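Protein HP0721 (Helicobacter pylori, PDB 2XRH) is a secreted protein of unknown function whose mainly helical truncated form can hold nicotinic acid in a pocket. Local coordinates at residues 37-42 against 87-92. Sequence-based numbering, arbitrary orientation.
Sequences ELKKRM and GNMEDM
Lys-39, on helix 31-44, reaches across to Glu-90 in the loop after helix 70-86 in a long salt bridge, with NZ 3.7 Å from OE2. No hydrogen bond joins the two segments, so the attraction is essentially electrostatic. The lysine chain runs out straight from the helix and turns only at its last torsion (chi4 -94°), which swings the ammonium toward the carboxylate. Glu-90 meets it with an extended chain that carries the carboxylate out to the ammonium.

The apolar part is small: the methyl CE of Met-89 rests against the end of the lysine's aliphatic chain, 4.2 Å from both CD and CE of Lys-39, the two chains running past each other in opposite directions. The Met-89 chain is bent at chi2 and again at chi3 (-67° and -64°), which turns its methyl toward the lysine, and it also packs on Thr-35 and Lys-36 of the same helix and on Leu-84.

Elsewhere on helix 31-44 a much shorter, and probably stronger, ion pair provides contrast. Arg-41 grips OE2 of Glu-37 side-on, through NE at 2.6 Å and NH2 at 2.9 Å, with that oxygen close to the guanidinium plane, while its NH1 pairs with Asp-16.

The loop starts from a Schellman motif with Asn-88 as C-prime residue and leads to Met-92, which touches the bound nicotinic acid. The chemistry thus implies a light surface link between helix 31-44 and the loop that brings Met-92 to the ligand, in a pocket to which both contribute; a distant charge pair, probably weakened by solvent, supplements the methionine's packing.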
loop_
_atom_site.group_PDB
_atom_site.type_symbol
_atom_site.label_atom_id
_atom_site.label_comp_id
_atom_site.label_asym_id
_atom_site.label_seq_id
_atom_site.Cartn_x
_atom_site.Cartn_y
_atom_site.Cartn_z
ATOM N N GLU A 37 4.676 -16.783 -15.128
ATOM C CA GLU A 37 5.358 -17.989 -14.696
ATOM C C GLU A 37 4.761 -18.533 -13.389
ATOM O O GLU A 37 4.501 -19.715 -13.272
ATOM C CB GLU A 37 6.853 -17.819 -14.571
ATOM C CG GLU A 37 7.593 -19.142 -14.328
ATOM C CD GLU A 37 7.643 -20.055 -15.570
ATOM O OE1 GLU A 37 7.546 -19.533 -16.705
ATOM O OE2 GLU A 37 7.765 -21.278 -15.405
ATOM N N LEU A 38 4.481 -17.654 -12.446
ATOM C CA LEU A 38 3.894 -18.061 -11.161
ATOM C C LEU A 38 2.542 -18.683 -11.387
ATOM O O LEU A 38 2.275 -19.720 -10.820
ATOM C CB LEU A 38 3.771 -16.849 -10.237
ATOM C CG LEU A 38 5.005 -16.248 -9.577
ATOM C CD1 LEU A 38 4.544 -15.065 -8.696
ATOM C CD2 LEU A 38 5.803 -17.280 -8.781
ATOM N N LYS A 39 1.732 -18.089 -12.265
ATOM C CA LYS A 39 0.374 -18.574 -12.562
ATOM C C LYS A 39 0.480 -19.921 -13.248
ATOM O O LYS A 39 -0.250 -20.833 -12.908
ATOM C CB LYS A 39 -0.467 -17.582 -13.357
ATOM C CG LYS A 39 -0.865 -16.330 -12.590
ATOM C CD LYS A 39 -1.782 -15.407 -13.441
ATOM C CE LYS A 39 -2.335 -14.197 -12.669
ATOM N NZ LYS A 39 -3.695 -14.400 -12.060
ATOM N N LYS A 40 1.409 -20.042 -14.182
ATOM C CA LYS A 40 1.685 -21.327 -14.845
ATOM C C LYS A 40 1.974 -22.436 -13.831
ATOM O O LYS A 40 1.387 -23.529 -13.909
ATOM C CB LYS A 40 2.861 -21.182 -15.811
ATOM C CG LYS A 40 3.430 -22.491 -16.303
ATOM C CD LYS A 40 4.189 -22.266 -17.606
ATOM C CE LYS A 40 3.317 -21.593 -18.665
ATOM N NZ LYS A 40 2.192 -22.447 -19.130
ATOM N N ARG A 41 2.860 -22.170 -12.881
ATOM C CA ARG A 41 3.263 -23.154 -11.885
ATOM C C ARG A 41 2.088 -23.481 -10.965
ATOM O O ARG A 41 1.804 -24.644 -10.698
ATOM C CB ARG A 41 4.450 -22.697 -11.011
ATOM C CG ARG A 41 5.717 -22.228 -11.701
ATOM C CD ARG A 41 6.414 -23.261 -12.478
ATOM N NE ARG A 41 7.589 -22.701 -13.188
ATOM C CZ ARG A 41 8.838 -22.611 -12.734
ATOM N NH1 ARG A 41 9.179 -23.088 -11.542
ATOM N NH2 ARG A 41 9.797 -22.110 -13.526
ATOM N N MET A 42 1.375 -22.454 -10.540
ATOM C CA MET A 42 0.287 -22.648 -9.571
ATOM C C MET A 42 -0.895 -23.413 -10.131
ATOM O O MET A 42 -1.534 -24.174 -9.396
ATOM C CB MET A 42 -0.218 -21.323 -9.054
ATOM C CG MET A 42 0.693 -20.736 -8.054
ATOM S SD MET A 42 -0.081 -19.267 -7.353
ATOM C CE MET A 42 0.982 -18.938 -5.965
ATOM N N GLY A 87 0.328 -5.371 -19.816
ATOM C CA GLY A 87 0.428 -6.750 -20.201
ATOM C C GLY A 87 -0.915 -7.420 -20.176
ATOM O O GLY A 87 -0.979 -8.625 -20.273
ATOM N N ASN A 88 -1.980 -6.622 -20.029
ATOM C CA ASN A 88 -3.363 -7.104 -19.911
ATOM C C ASN A 88 -3.628 -8.136 -18.806
ATOM O O ASN A 88 -4.522 -8.992 -18.922
ATOM C CB ASN A 88 -3.871 -7.546 -21.300
ATOM C CG ASN A 88 -3.815 -6.404 -22.299
ATOM O OD1 ASN A 88 -4.699 -5.552 -22.324
ATOM N ND2 ASN A 88 -2.735 -6.344 -23.081
ATOM N N MET A 89 -2.880 -8.007 -17.705
ATOM C CA MET A 89 -2.991 -8.906 -16.557
ATOM C C MET A 89 -4.027 -8.388 -15.564
ATOM O O MET A 89 -4.423 -7.223 -15.621
ATOM C CB MET A 89 -1.635 -9.094 -15.851
ATOM C CG MET A 89 -0.462 -9.552 -16.745
ATOM S SD MET A 89 -0.620 -11.216 -17.425
ATOM C CE MET A 89 -0.589 -12.212 -15.925
ATOM N N GLU A 90 -4.393 -9.267 -14.626
ATOM C CA GLU A 90 -5.589 -9.196 -13.710
ATOM C C GLU A 90 -5.802 -8.124 -12.571
ATOM O O GLU A 90 -6.678 -8.336 -11.732
ATOM C CB GLU A 90 -5.719 -10.603 -13.060
ATOM C CG GLU A 90 -6.791 -10.772 -11.957
ATOM C CD GLU A 90 -6.968 -12.212 -11.512
ATOM O OE1 GLU A 90 -7.620 -12.987 -12.248
ATOM O OE2 GLU A 90 -6.474 -12.567 -10.411
ATOM N N ASP A 91 -5.116 -6.980 -12.566
ATOM C CA ASP A 91 -5.046 -6.079 -11.375
ATOM C C ASP A 91 -4.521 -6.786 -10.134
ATOM O O ASP A 91 -4.991 -7.856 -9.794
ATOM C CB ASP A 91 -6.407 -5.519 -10.917
ATOM C CG ASP A 91 -7.274 -5.070 -12.032
ATOM O OD1 ASP A 91 -7.087 -3.919 -12.485
ATOM O OD2 ASP A 91 -8.180 -5.851 -12.408
ATOM N N MET A 92 -3.599 -6.155 -9.417
ATOM C CA MET A 92 -3.291 -6.581 -8.063
ATOM C C MET A 92 -4.534 -6.447 -7.200
ATOM O O MET A 92 -5.260 -5.442 -7.287
ATOM C CB MET A 92 -2.202 -5.690 -7.445
ATOM C CG MET A 92 -0.788 -5.965 -7.929
ATOM S SD MET A 92 0.410 -4.861 -7.097
ATOM C CE MET A 92 -0.057 -3.377 -7.992
#